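Local coordinates for serine protease inhibitor (Schistosoma haematobium, PDB 3STO), which probably inhibits serine-type endopeptidases, acting as a protease inhibitor with the serpin fold, at residues Gly51-Ser56 and Thr119-Glu124; Tyr127-Arg132 and Gly143-Val148; Met231-Phe236 and Val373-Thr378; Phe255-Pro260 and Leu293-Phe298. All blocks are in the same frame, centred on the assembly; numbering follows the deposited sequence.

Contact 1 of 4, residues Gly51-Ser56 and Thr119-Glu124; sequences GILLGS and TGIFVE
Ile52, near the C-terminal end of helix 43-55, sends its side chain at Ile121 of strand 112-124, a member of the serpin sheet A. The methyl branch does the touching: Ile52 CG2 lies 4.1 Å from Ile121 CD1, while the longer CG1 arm, anti to the backbone N (chi1 -151°), is directed elsewhere. On the strand side, Ile121 is extended (chi2 172°), which carries its terminal CD1 out to the helix, and the two side chains meet at a slant. One residue on, Leu53 starts off to one side, but its CD2 swings back to within 4.3 Å of the same Ile121 CD1. A single methyl therefore sits against two consecutive residues of the helix. Leu188 of the adjoining strand 186-197 touches both Leu53 and Ile121 and extends this layer. At the helix end, the backbone N of Ser56 bonds to Ile52 O at 2.8 Å, completing the turn from which Ile52 projects. Thr119 faces the helix as well, and its OG1 is hydrogen-bonded to Thr49 OG1, two residues before the segment on the same helix. Between the two segments, then, buried methyl groups make the contact, and the Thr119-Thr49 bond just beyond adds a polar tie. The methyl contacts by themselves are not directional: they bury an apolar layer between helix and sheet, whereas the threonine pair supplies a directed bond.

Contact 2 of 4, residues Tyr127-Arg132 and Gly143-Val148; sequences YEVERR and GELKQV
Val129 CG1 and Leu145 CG both stand anti to their own backbone N (chi1 174° and -161°), and these torsions aim the two side chains at each other from facing backbones. They meet tip to tip, with Val129 CG1 3.8 Å from Leu145 CD1. The other valine methyl lies toward Gln147, whose OE1 is 4.2 Å from Val129 CG2. That amide oxygen is also 4.2 Å from Tyr127 O; both are acceptors, so this is proximity only. The contact belongs to a beta-alpha-beta unit: strand 112-124, helix 131-138, then strand 143-148 running parallel to the first. Residues 127-130 are part of the connection leading into the helix, with Glu130 at its N-cap position. Leu145 is also covered by the helix itself, through Phe133, Asn134 and Ile137, and Asn134 touches Val129. Next to Val129, Glu128 O and N are bonded to Thr330 OG1 and Asn332 OD1 of a loop beside the connection. Strand 143-148 is meanwhile held by backbone bonds from Lys146 to Ile121 and Val123. The connection is thus placed against the strand by one aliphatic pair, at the surface, with the polar amide of Gln147 at its margin, and its position also depends on the bonds to Thr330 and Asn332 and on the helix.

Contact 3 of 4, residues Met231-Phe236 and Val373-Thr378; sequences MKYGKF and VDFHVT
In the serpin fold, strand 373-376 is the sheet C strand that follows the reactive-centre loop, and its Val373 and Phe375 pack here on Tyr233, from the part of strand 218-236 that pairs with strand 241-247 of sheet B. The valine sits on the phenol ring, its two methyls spread over one face. Val373 CG2 is 3.9 Å from the ring centroid and 29° off the ring normal, a CH-pi contact, and it lies 3.6 Å from both Tyr233 CE1 and Tyr233 CZ. Val373 CG1 stands 3.8 Å above the ring plane but displaced toward the rim, over Tyr233 CE2. Phe375 takes a different place: its CD1 lies at the edge of the tyrosine ring, near the ring plane, 4.0 Å from Tyr233 CE2. The tyrosine is set for this by its first torsion, which places CG opposite the backbone N (chi1 163°) and points the ring at strand 373-376. At the far end of the ring, Tyr233 OH is hydrogen-bonded to Glu242 OE1, so the ring is anchored at its hydroxyl as well as pressed on its face. Around this group, Phe375 packs on Val244 of strand 241-247 and on Ile257 and Leu259 of strand 253-260, while Thr289 of strand 287-305 touches Tyr233. Face and edge of one ring are thus engaged by two residues that lie on the same side of strand 373-376. Dispersion and CH-pi attraction do the joining, and the ring packs with its polar end bonded.

Contact 4 of 4, residues Phe255-Pro260 and Leu293-Phe298; sequences FVIVLP and LRLPKF
Leu295 forks between Ile257 and Phe255: its CD1 is 3.9 Å from Ile257 CD1, and its CD2 is 4.2 Å from Phe255 CE2. The contact is face-to-face packing of two strand layers in the serpin fold, where strand 253-260 of sheet B lies across the long strand 287-305. The short segments cross almost at right angles, 96° between their directions, with 11.1 Å between the axes, a spacing spanned by Leu295, Leu293, Ile257 and the Phe255 ring. Phe255 and Ile257, two residues apart, both face strand 293-296; in Phe255, CG opposite the backbone N (chi1 -173°) sends the ring toward Leu295. Further out, Leu348 of strand 339-348 touches Phe255, Leu295 and Phe298, closing the group on the sheet A side, and Met225 also packs on Leu295. Phe375 touches both Ile257 and Leu293, while Cys383 and Phe381 of the neighbouring strand 381-387 flank Phe255 and Ile257 respectively. Strand 253-260 is itself positioned by backbone hydrogen bonds, among them Phe255 to Lys246 and Ile257 to Val244. Leu293 adds a looser touch, its CD1 4.5 Å from Ile257 CD1, the same methyl that meets Leu295 CD1.

How the contacts relate
The four contacts form two pairs at opposite sides of the chain's centre. Contacts 1 and 2 have centres 9 Å apart and share the pairing of strands 112-124 and 143-148, with probable backbone hydrogen bonds from Ile121 N to Glu144 O and from Lys146 N to Ile121 O. Contacts 3 and 4, also 9 Å apart, are linked through strands 373-376 and 287-305 by probable hydrogen bonds from Arg294 N to Phe375 O and from Val377 N to Arg294 O. Between contacts 1 and 3 the centres lie 42 Å apart. Along the chain contacts 1 and 2 come in series, whereas contact 4 falls between the two segments of contact 3. The two pairs do not touch; successive strand pairings, 112-124 to 186-197 to 339-348 to 287-305, connect them.

Contact 1 of 4, residues Gly51-Ser56 and Thr119-Glu124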
loop_
_atom_site.group_PDB
_atom_site.type_symbol
_atom_site.label_atom_id
_atom_site.label_comp_id
_atom_site.label_asym_id
_atom_site.label_seq_id
_atom_site.Cartn_x
_atom_site.Cartn_y
_atom_site.Cartn_z
ATOM N N GLY A 51 -5.711 -0.260 12.901
ATOM C CA GLY A 51 -6.190 0.827 13.711
ATOM C C GLY A 51 -7.672 0.742 13.987
ATOM O O GLY A 51 -8.134 1.121 15.058
ATOM N N ILE A 52 -8.441 0.258 13.031
ATOM C CA ILE A 52 -9.878 0.256 13.231
ATOM C C ILE A 52 -10.288 -0.582 14.481
ATOM O O ILE A 52 -11.158 -0.172 15.255
ATOM C CB ILE A 52 -10.602 -0.155 11.957
ATOM C CG1 ILE A 52 -11.975 0.485 11.898
ATOM C CG2 ILE A 52 -10.670 -1.673 11.818
ATOM C CD1 ILE A 52 -12.567 0.410 10.522
ATOM N N LEU A 53 -9.621 -1.717 14.700
ATOM C CA LEU A 53 -9.915 -2.602 15.832
ATOM C C LEU A 53 -9.674 -1.927 17.181
ATOM O O LEU A 53 -10.442 -2.090 18.110
ATOM C CB LEU A 53 -9.117 -3.898 15.725
ATOM C CG LEU A 53 -9.445 -4.702 14.458
ATOM C CD1 LEU A 53 -8.612 -5.955 14.383
ATOM C CD2 LEU A 53 -10.922 -5.053 14.426
ATOM N N LEU A 54 -8.622 -1.143 17.273
ATOM C CA LEU A 54 -8.367 -0.350 18.461
ATOM C C LEU A 54 -9.207 0.944 18.524
ATOM O O LEU A 54 -9.630 1.368 19.598
ATOM C CB LEU A 54 -6.875 0.006 18.520
ATOM C CG LEU A 54 -6.453 0.936 19.638
ATOM C CD1 LEU A 54 -6.837 0.310 20.992
ATOM C CD2 LEU A 54 -4.984 1.188 19.556
ATOM N N GLY A 55 -9.416 1.593 17.378
ATOM C CA GLY A 55 -10.127 2.856 17.350
ATOM C C GLY A 55 -11.598 2.642 17.649
ATOM O O GLY A 55 -12.260 3.517 18.177
ATOM N N SER A 56 -12.108 1.459 17.325
ATOM C CA SER A 56 -13.528 1.188 17.471
ATOM C C SER A 56 -13.921 0.670 18.844
ATOM O O SER A 56 -15.103 0.368 19.074
ATOM C CB SER A 56 -13.967 0.153 16.429
ATOM O OG SER A 56 -13.506 -1.151 16.773
ATOM N N THR A 119 -11.513 -1.451 4.185
ATOM C CA THR A 119 -11.318 -2.558 5.106
ATOM C C THR A 119 -12.600 -3.373 5.283
ATOM O O THR A 119 -13.637 -2.836 5.660
ATOM C CB THR A 119 -10.821 -2.076 6.469
ATOM O OG1 THR A 119 -9.509 -1.540 6.313
ATOM C CG2 THR A 119 -10.769 -3.239 7.455
ATOM N N GLY A 120 -12.521 -4.665 4.984
ATOM C CA GLY A 120 -13.615 -5.564 5.260
ATOM C C GLY A 120 -13.287 -6.416 6.466
ATOM O O GLY A 120 -12.238 -7.071 6.521
ATOM N N ILE A 121 -14.176 -6.379 7.451
ATOM C CA ILE A 121 -14.068 -7.214 8.635
ATOM C C ILE A 121 -15.045 -8.362 8.418
ATOM O O ILE A 121 -16.244 -8.136 8.355
ATOM C CB ILE A 121 -14.426 -6.392 9.906
ATOM C CG1 ILE A 121 -13.403 -5.262 10.137
ATOM C CG2 ILE A 121 -14.531 -7.277 11.130
ATOM C CD1 ILE A 121 -13.789 -4.265 11.278
ATOM N N PHE A 122 -14.542 -9.582 8.252
ATOM C CA PHE A 122 -15.420 -10.719 8.000
ATOM C C PHE A 122 -15.485 -11.653 9.223
ATOM O O PHE A 122 -14.519 -12.353 9.543
ATOM C CB PHE A 122 -15.023 -11.493 6.726
ATOM C CG PHE A 122 -15.061 -10.660 5.474
ATOM C CD1 PHE A 122 -16.244 -10.506 4.765
ATOM C CD2 PHE A 122 -13.913 -10.027 5.005
ATOM C CE1 PHE A 122 -16.290 -9.733 3.615
ATOM C CE2 PHE A 122 -13.950 -9.236 3.864
ATOM C CZ PHE A 122 -15.132 -9.090 3.165
ATOM N N VAL A 123 -16.638 -11.658 9.890
ATOM C CA VAL A 123 -16.844 -12.465 11.095
ATOM C C VAL A 123 -17.903 -13.552 10.909
ATOM O O VAL A 123 -18.984 -13.317 10.344
ATOM C CB VAL A 123 -17.287 -11.603 12.281
ATOM C CG1 VAL A 123 -17.297 -12.434 13.538
ATOM C CG2 VAL A 123 -16.372 -10.414 12.445
ATOM N N GLU A 124 -17.570 -14.746 11.388
ATOM C CA GLU A 124 -18.516 -15.845 11.516
ATOM C C GLU A 124 -19.864 -15.382 12.121
ATOM O O GLU A 124 -19.898 -14.651 13.136
ATOM C CB GLU A 124 -17.876 -16.947 12.376
ATOM C CG GLU A 124 -18.838 -18.025 12.845
ATOM C CD GLU A 124 -19.503 -18.702 11.681
ATOM O OE1 GLU A 124 -18.744 -19.223 10.829
ATOM O OE2 GLU A 124 -20.762 -18.688 11.610
#

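Contact 2 of 4, residues Tyr127-Arg132 and Gly143-Val148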
loop_
_atom_site.group_PDB
_atom_site.type_symbol
_atom_site.label_atom_id
_atom_site.label_comp_id
_atom_site.label_asym_id
_atom_site.label_seq_id
_atom_site.Cartn_x
_atom_site.Cartn_y
_atom_site.Cartn_z
ATOM N N TYR A 127 -21.084 -15.665 15.969
ATOM C CA TYR A 127 -20.671 -14.666 16.958
ATOM C C TYR A 127 -21.646 -13.502 17.106
ATOM O O TYR A 127 -22.116 -12.933 16.120
ATOM C CB TYR A 127 -19.263 -14.124 16.650
ATOM C CG TYR A 127 -18.132 -15.061 17.012
ATOM C CD1 TYR A 127 -17.621 -15.093 18.302
ATOM C CD2 TYR A 127 -17.576 -15.910 16.070
ATOM C CE1 TYR A 127 -16.587 -15.951 18.650
ATOM C CE2 TYR A 127 -16.537 -16.774 16.405
ATOM C CZ TYR A 127 -16.052 -16.787 17.701
ATOM O OH TYR A 127 -15.021 -17.632 18.044
ATOM N N GLU A 128 -21.947 -13.167 18.359
ATOM C CA GLU A 128 -22.800 -12.040 18.693
ATOM C C GLU A 128 -21.959 -10.770 18.682
ATOM O O GLU A 128 -20.822 -10.781 19.134
ATOM C CB GLU A 128 -23.431 -12.240 20.079
ATOM C CG GLU A 128 -24.157 -10.993 20.620
ATOM C CD GLU A 128 -24.827 -11.213 21.979
ATOM O OE1 GLU A 128 -24.789 -12.347 22.511
ATOM O OE2 GLU A 128 -25.396 -10.241 22.522
ATOM N N VAL A 129 -22.529 -9.670 18.209
ATOM C CA VAL A 129 -21.736 -8.506 17.905
ATOM C C VAL A 129 -22.221 -7.298 18.678
ATOM O O VAL A 129 -23.328 -6.824 18.464
ATOM C CB VAL A 129 -21.772 -8.222 16.378
ATOM C CG1 VAL A 129 -21.059 -6.901 16.022
ATOM C CG2 VAL A 129 -21.193 -9.414 15.601
ATOM N N GLU A 130 -21.379 -6.794 19.581
ATOM C CA GLU A 130 -21.767 -5.676 20.430
ATOM C C GLU A 130 -22.356 -4.582 19.552
ATOM O O GLU A 130 -21.806 -4.263 18.510
ATOM C CB GLU A 130 -20.569 -5.132 21.226
ATOM C CG GLU A 130 -19.809 -6.146 22.086
ATOM C CD GLU A 130 -20.666 -6.720 23.184
ATOM O OE1 GLU A 130 -21.839 -6.313 23.273
ATOM O OE2 GLU A 130 -20.183 -7.579 23.961
ATOM N N ARG A 131 -23.472 -4.011 19.984
ATOM C CA ARG A 131 -24.090 -2.867 19.317
ATOM C C ARG A 131 -23.163 -1.647 19.176
ATOM O O ARG A 131 -23.200 -0.948 18.161
ATOM C CB ARG A 131 -25.367 -2.455 20.064
ATOM N N ARG A 132 -22.345 -1.372 20.190
ATOM C CA ARG A 132 -21.456 -0.209 20.118
ATOM C C ARG A 132 -20.404 -0.369 19.006
ATOM O O ARG A 132 -19.997 0.607 18.366
ATOM C CB ARG A 132 -20.759 0.032 21.452
ATOM C CG ARG A 132 -21.654 -0.191 22.674
ATOM N N GLY A 143 -14.626 1.552 6.633
ATOM C CA GLY A 143 -14.738 0.234 7.247
ATOM C C GLY A 143 -16.092 -0.431 7.078
ATOM O O GLY A 143 -17.134 0.230 7.119
ATOM N N GLU A 144 -16.089 -1.750 6.906
ATOM C CA GLU A 144 -17.341 -2.469 6.751
ATOM C C GLU A 144 -17.310 -3.834 7.441
ATOM O O GLU A 144 -16.403 -4.647 7.244
ATOM C CB GLU A 144 -17.687 -2.607 5.277
ATOM C CG GLU A 144 -19.047 -3.192 4.959
ATOM C CD GLU A 144 -19.350 -3.197 3.449
ATOM O OE1 GLU A 144 -18.566 -2.606 2.658
ATOM O OE2 GLU A 144 -20.376 -3.797 3.051
ATOM N N LEU A 145 -18.330 -4.081 8.251
ATOM C CA LEU A 145 -18.455 -5.332 8.967
ATOM C C LEU A 145 -19.377 -6.212 8.156
ATOM O O LEU A 145 -20.415 -5.762 7.700
ATOM C CB LEU A 145 -19.065 -5.066 10.344
ATOM C CG LEU A 145 -18.913 -6.096 11.469
ATOM C CD1 LEU A 145 -19.997 -5.854 12.477
ATOM C CD2 LEU A 145 -19.000 -7.516 10.995
ATOM N N LYS A 146 -18.999 -7.467 7.963
ATOM C CA LYS A 146 -19.832 -8.391 7.208
ATOM C C LYS A 146 -19.835 -9.733 7.912
ATOM O O LYS A 146 -18.804 -10.356 8.127
ATOM C CB LYS A 146 -19.320 -8.548 5.775
ATOM C CG LYS A 146 -19.126 -7.219 4.995
ATOM C CD LYS A 146 -20.406 -6.749 4.314
ATOM N N GLN A 147 -21.008 -10.186 8.296
ATOM C CA GLN A 147 -21.076 -11.481 8.928
ATOM C C GLN A 147 -21.275 -12.503 7.830
ATOM O O GLN A 147 -21.870 -12.210 6.784
ATOM C CB GLN A 147 -22.167 -11.493 9.989
ATOM C CG GLN A 147 -22.182 -10.185 10.767
ATOM C CD GLN A 147 -23.191 -10.187 11.895
ATOM O OE1 GLN A 147 -23.444 -11.230 12.509
ATOM N NE2 GLN A 147 -23.780 -9.019 12.169
ATOM N N VAL A 148 -20.751 -13.697 8.069
ATOM C CA VAL A 148 -20.468 -14.632 6.999
ATOM C C VAL A 148 -20.452 -16.032 7.582
ATOM O O VAL A 148 -20.121 -16.217 8.748
ATOM C CB VAL A 148 -19.081 -14.278 6.351
ATOM C CG1 VAL A 148 -18.257 -15.508 6.056
ATOM C CG2 VAL A 148 -19.262 -13.404 5.113
#

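Contact 3 of 4, residues Met231-Phe236 and Val373-Thr378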
loop_
_atom_site.group_PDB
_atom_site.type_symbol
_atom_site.label_atom_id
_atom_site.label_comp_id
_atom_site.label_asym_id
_atom_site.label_seq_id
_atom_site.Cartn_x
_atom_site.Cartn_y
_atom_site.Cartn_z
HETATM N N MSE A 231 10.890 16.915 -16.029
HETATM C CA MSE A 231 10.503 16.295 -14.771
HETATM C C MSE A 231 11.608 16.406 -13.750
HETATM O O MSE A 231 12.733 16.782 -14.078
HETATM C CB MSE A 231 10.012 14.848 -14.961
HETATM C CG MSE A 231 10.972 13.886 -15.659
HETATM SE SE MSE A 231 10.111 12.162 -16.296
HETATM C CE MSE A 231 9.772 12.639 -18.208
ATOM N N LYS A 232 11.268 16.109 -12.507
ATOM C CA LYS A 232 12.240 16.135 -11.421
ATOM C C LYS A 232 13.129 14.900 -11.485
ATOM O O LYS A 232 12.663 13.786 -11.709
ATOM C CB LYS A 232 11.520 16.215 -10.085
ATOM C CG LYS A 232 11.006 17.592 -9.771
ATOM C CD LYS A 232 12.101 18.414 -9.147
ATOM C CE LYS A 232 11.546 19.712 -8.648
ATOM N NZ LYS A 232 10.427 19.343 -7.759
ATOM N N TYR A 233 14.420 15.109 -11.314
ATOM C CA TYR A 233 15.369 14.052 -11.567
ATOM C C TYR A 233 16.580 14.249 -10.684
ATOM O O TYR A 233 16.922 15.371 -10.320
ATOM C CB TYR A 233 15.797 14.069 -13.053
ATOM C CG TYR A 233 17.060 13.288 -13.303
ATOM C CD1 TYR A 233 18.313 13.911 -13.220
ATOM C CD2 TYR A 233 17.013 11.913 -13.562
ATOM C CE1 TYR A 233 19.499 13.196 -13.426
ATOM C CE2 TYR A 233 18.196 11.179 -13.764
ATOM C CZ TYR A 233 19.431 11.816 -13.690
ATOM O OH TYR A 233 20.590 11.084 -13.889
ATOM N N GLY A 234 17.240 13.157 -10.338
ATOM C CA GLY A 234 18.462 13.257 -9.572
ATOM C C GLY A 234 19.261 11.983 -9.732
ATOM O O GLY A 234 18.673 10.894 -9.835
ATOM N N LYS A 235 20.592 12.119 -9.720
ATOM C CA LYS A 235 21.510 10.985 -9.758
ATOM C C LYS A 235 22.265 10.842 -8.452
ATOM O O LYS A 235 22.872 11.793 -7.978
ATOM C CB LYS A 235 22.506 11.164 -10.886
ATOM C CG LYS A 235 23.508 10.045 -11.016
ATOM C CD LYS A 235 23.863 9.822 -12.515
ATOM C CE LYS A 235 25.321 10.159 -12.819
ATOM N NZ LYS A 235 25.598 10.339 -14.290
ATOM N N PHE A 236 22.232 9.648 -7.868
ATOM C CA PHE A 236 22.833 9.443 -6.567
ATOM C C PHE A 236 23.912 8.383 -6.690
ATOM O O PHE A 236 23.702 7.209 -6.408
ATOM C CB PHE A 236 21.750 9.103 -5.541
ATOM C CG PHE A 236 20.674 10.168 -5.442
ATOM C CD1 PHE A 236 19.592 10.173 -6.318
ATOM C CD2 PHE A 236 20.770 11.186 -4.500
ATOM C CE1 PHE A 236 18.632 11.148 -6.253
ATOM C CE2 PHE A 236 19.790 12.161 -4.406
ATOM C CZ PHE A 236 18.717 12.142 -5.294
ATOM N N VAL A 373 19.099 14.099 -20.084
ATOM C CA VAL A 373 19.244 12.840 -19.347
ATOM C C VAL A 373 18.459 11.688 -19.976
ATOM O O VAL A 373 17.308 11.866 -20.401
ATOM C CB VAL A 373 18.781 13.053 -17.877
ATOM C CG1 VAL A 373 17.824 12.015 -17.442
ATOM C CG2 VAL A 373 19.973 13.162 -16.954
ATOM N N ASP A 374 19.067 10.506 -20.059
ATOM C CA ASP A 374 18.278 9.326 -20.434
ATOM C C ASP A 374 17.812 8.634 -19.179
ATOM O O ASP A 374 18.572 8.494 -18.230
ATOM C CB ASP A 374 19.075 8.342 -21.268
ATOM C CG ASP A 374 19.254 8.815 -22.674
ATOM O OD1 ASP A 374 18.571 9.792 -23.041
ATOM O OD2 ASP A 374 20.073 8.221 -23.412
ATOM N N PHE A 375 16.554 8.233 -19.148
ATOM C CA PHE A 375 16.067 7.449 -18.014
ATOM C C PHE A 375 15.295 6.305 -18.617
ATOM O O PHE A 375 14.083 6.414 -18.847
ATOM C CB PHE A 375 15.167 8.294 -17.100
ATOM C CG PHE A 375 14.995 7.732 -15.722
ATOM C CD1 PHE A 375 15.902 8.024 -14.738
ATOM C CD2 PHE A 375 13.900 6.920 -15.408
ATOM C CE1 PHE A 375 15.733 7.513 -13.460
ATOM C CE2 PHE A 375 13.730 6.403 -14.146
ATOM C CZ PHE A 375 14.646 6.686 -13.168
ATOM N N HIS A 376 16.003 5.216 -18.896
ATOM C CA HIS A 376 15.423 4.111 -19.650
ATOM C C HIS A 376 15.239 2.895 -18.758
ATOM O O HIS A 376 16.200 2.297 -18.313
ATOM C CB HIS A 376 16.295 3.793 -20.867
ATOM C CG HIS A 376 16.367 4.913 -21.846
ATOM N ND1 HIS A 376 17.232 4.909 -22.918
ATOM C CD2 HIS A 376 15.675 6.075 -21.922
ATOM C CE1 HIS A 376 17.080 6.025 -23.604
ATOM N NE2 HIS A 376 16.135 6.749 -23.021
ATOM N N VAL A 377 13.985 2.565 -18.469
ATOM C CA VAL A 377 13.681 1.597 -17.419
ATOM C C VAL A 377 13.717 0.213 -18.080
ATOM O O VAL A 377 12.694 -0.309 -18.493
ATOM C CB VAL A 377 12.318 1.934 -16.684
ATOM C CG1 VAL A 377 11.994 0.935 -15.604
ATOM C CG2 VAL A 377 12.345 3.331 -16.086
ATOM N N THR A 378 14.915 -0.356 -18.193
ATOM C CA THR A 378 15.129 -1.568 -18.978
ATOM C C THR A 378 15.585 -2.772 -18.138
ATOM O O THR A 378 15.926 -3.829 -18.685
ATOM C CB THR A 378 16.214 -1.320 -20.083
ATOM O OG1 THR A 378 17.401 -0.831 -19.461
ATOM C CG2 THR A 378 15.755 -0.304 -21.075
#

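Contact 4 of 4, residues Phe255-Pro260 and Leu293-Phe298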
loop_
_atom_site.group_PDB
_atom_site.type_symbol
_atom_site.label_atom_id
_atom_site.label_comp_id
_atom_site.label_asym_id
_atom_site.label_seq_id
_atom_site.Cartn_x
_atom_site.Cartn_y
_atom_site.Cartn_z
ATOM N N PHE A 255 4.591 9.659 -9.218
ATOM C CA PHE A 255 5.140 8.329 -9.387
ATOM C C PHE A 255 6.643 8.430 -9.397
ATOM O O PHE A 255 7.195 9.056 -10.282
ATOM C CB PHE A 255 4.661 7.738 -10.695
ATOM C CG PHE A 255 5.041 6.312 -10.893
ATOM C CD1 PHE A 255 4.519 5.310 -10.060
ATOM C CD2 PHE A 255 5.830 5.946 -11.972
ATOM C CE1 PHE A 255 4.833 3.939 -10.271
ATOM C CE2 PHE A 255 6.164 4.591 -12.197
ATOM C CZ PHE A 255 5.652 3.589 -11.330
ATOM N N VAL A 256 7.290 7.857 -8.385
ATOM C CA VAL A 256 8.727 7.937 -8.216
ATOM C C VAL A 256 9.360 6.624 -8.674
ATOM O O VAL A 256 8.977 5.569 -8.187
ATOM C CB VAL A 256 9.079 8.258 -6.759
ATOM C CG1 VAL A 256 10.616 8.199 -6.525
ATOM C CG2 VAL A 256 8.496 9.644 -6.377
ATOM N N ILE A 257 10.287 6.698 -9.640
ATOM C CA ILE A 257 11.031 5.530 -10.109
ATOM C C ILE A 257 12.451 5.607 -9.627
ATOM O O ILE A 257 13.097 6.647 -9.707
ATOM C CB ILE A 257 10.989 5.371 -11.631
ATOM C CG1 ILE A 257 9.540 5.539 -12.134
ATOM C CG2 ILE A 257 11.608 4.018 -12.088
ATOM C CD1 ILE A 257 9.474 6.136 -13.538
ATOM N N VAL A 258 12.915 4.506 -9.054
ATOM C CA VAL A 258 14.274 4.434 -8.566
ATOM C C VAL A 258 15.028 3.413 -9.409
ATOM O O VAL A 258 14.757 2.215 -9.327
ATOM C CB VAL A 258 14.355 4.013 -7.088
ATOM C CG1 VAL A 258 15.803 4.061 -6.616
ATOM C CG2 VAL A 258 13.498 4.924 -6.224
ATOM N N LEU A 259 15.962 3.903 -10.221
ATOM C CA LEU A 259 16.620 3.071 -11.224
ATOM C C LEU A 259 18.092 2.912 -10.873
ATOM O O LEU A 259 18.851 3.885 -10.848
ATOM C CB LEU A 259 16.445 3.663 -12.641
ATOM C CG LEU A 259 16.892 2.762 -13.801
ATOM C CD1 LEU A 259 16.015 1.484 -13.915
ATOM C CD2 LEU A 259 16.896 3.515 -15.124
ATOM N N PRO A 260 18.500 1.674 -10.582
ATOM C CA PRO A 260 19.923 1.394 -10.332
ATOM C C PRO A 260 20.782 1.820 -11.521
ATOM O O PRO A 260 20.372 1.688 -12.684
ATOM C CB PRO A 260 19.951 -0.119 -10.188
ATOM C CG PRO A 260 18.557 -0.478 -9.756
ATOM C CD PRO A 260 17.678 0.450 -10.535
ATOM N N LEU A 293 12.451 9.508 -21.235
ATOM C CA LEU A 293 11.957 8.505 -20.313
ATOM C C LEU A 293 11.413 7.307 -21.067
ATOM O O LEU A 293 10.541 7.452 -21.917
ATOM C CB LEU A 293 10.849 9.102 -19.432
ATOM C CG LEU A 293 9.984 8.172 -18.564
ATOM C CD1 LEU A 293 10.837 7.416 -17.577
ATOM C CD2 LEU A 293 8.875 8.956 -17.818
ATOM N N ARG A 294 11.906 6.120 -20.751
ATOM C CA ARG A 294 11.234 4.914 -21.236
ATOM C C ARG A 294 10.808 4.081 -20.074
ATOM O O ARG A 294 11.574 3.846 -19.145
ATOM C CB ARG A 294 12.139 4.086 -22.132
ATOM C CG ARG A 294 12.797 4.874 -23.231
ATOM C CD ARG A 294 13.271 3.932 -24.291
ATOM N NE ARG A 294 14.127 4.606 -25.235
ATOM C CZ ARG A 294 15.291 4.124 -25.623
ATOM N NH1 ARG A 294 15.712 2.965 -25.135
ATOM N NH2 ARG A 294 16.021 4.788 -26.499
ATOM N N LEU A 295 9.592 3.587 -20.160
ATOM C CA LEU A 295 8.953 2.985 -19.023
ATOM C C LEU A 295 8.025 1.898 -19.544
ATOM O O LEU A 295 7.149 2.162 -20.360
ATOM C CB LEU A 295 8.170 4.064 -18.222
ATOM C CG LEU A 295 7.423 3.663 -16.943
ATOM C CD1 LEU A 295 8.419 3.172 -15.873
ATOM C CD2 LEU A 295 6.522 4.790 -16.363
ATOM N N PRO A 296 8.195 0.669 -19.038
ATOM C CA PRO A 296 7.281 -0.429 -19.376
ATOM C C PRO A 296 5.819 -0.152 -18.934
ATOM O O PRO A 296 5.560 0.437 -17.879
ATOM C CB PRO A 296 7.866 -1.620 -18.583
ATOM C CG PRO A 296 9.217 -1.187 -18.161
ATOM C CD PRO A 296 9.191 0.271 -18.024
ATOM N N LYS A 297 4.861 -0.579 -19.741
ATOM C CA LYS A 297 3.506 -0.632 -19.263
ATOM C C LYS A 297 3.331 -2.007 -18.607
ATOM O O LYS A 297 3.793 -3.010 -19.116
ATOM C CB LYS A 297 2.500 -0.393 -20.377
ATOM C CG LYS A 297 2.332 -1.509 -21.301
ATOM C CD LYS A 297 1.494 -1.060 -22.497
ATOM C CE LYS A 297 0.227 -0.348 -22.058
ATOM N NZ LYS A 297 -0.718 -0.163 -23.220
ATOM N N PHE A 298 2.722 -2.033 -17.429
ATOM C CA PHE A 298 2.567 -3.280 -16.695
ATOM C C PHE A 298 1.435 -3.199 -15.693
ATOM O O PHE A 298 0.913 -2.107 -15.358
ATOM C CB PHE A 298 3.858 -3.649 -15.958
ATOM C CG PHE A 298 4.277 -2.646 -14.918
ATOM C CD1 PHE A 298 4.990 -1.511 -15.277
ATOM C CD2 PHE A 298 3.946 -2.828 -13.587
ATOM C CE1 PHE A 298 5.372 -0.582 -14.310
ATOM C CE2 PHE A 298 4.318 -1.888 -12.611
ATOM C CZ PHE A 298 5.028 -0.770 -12.980
#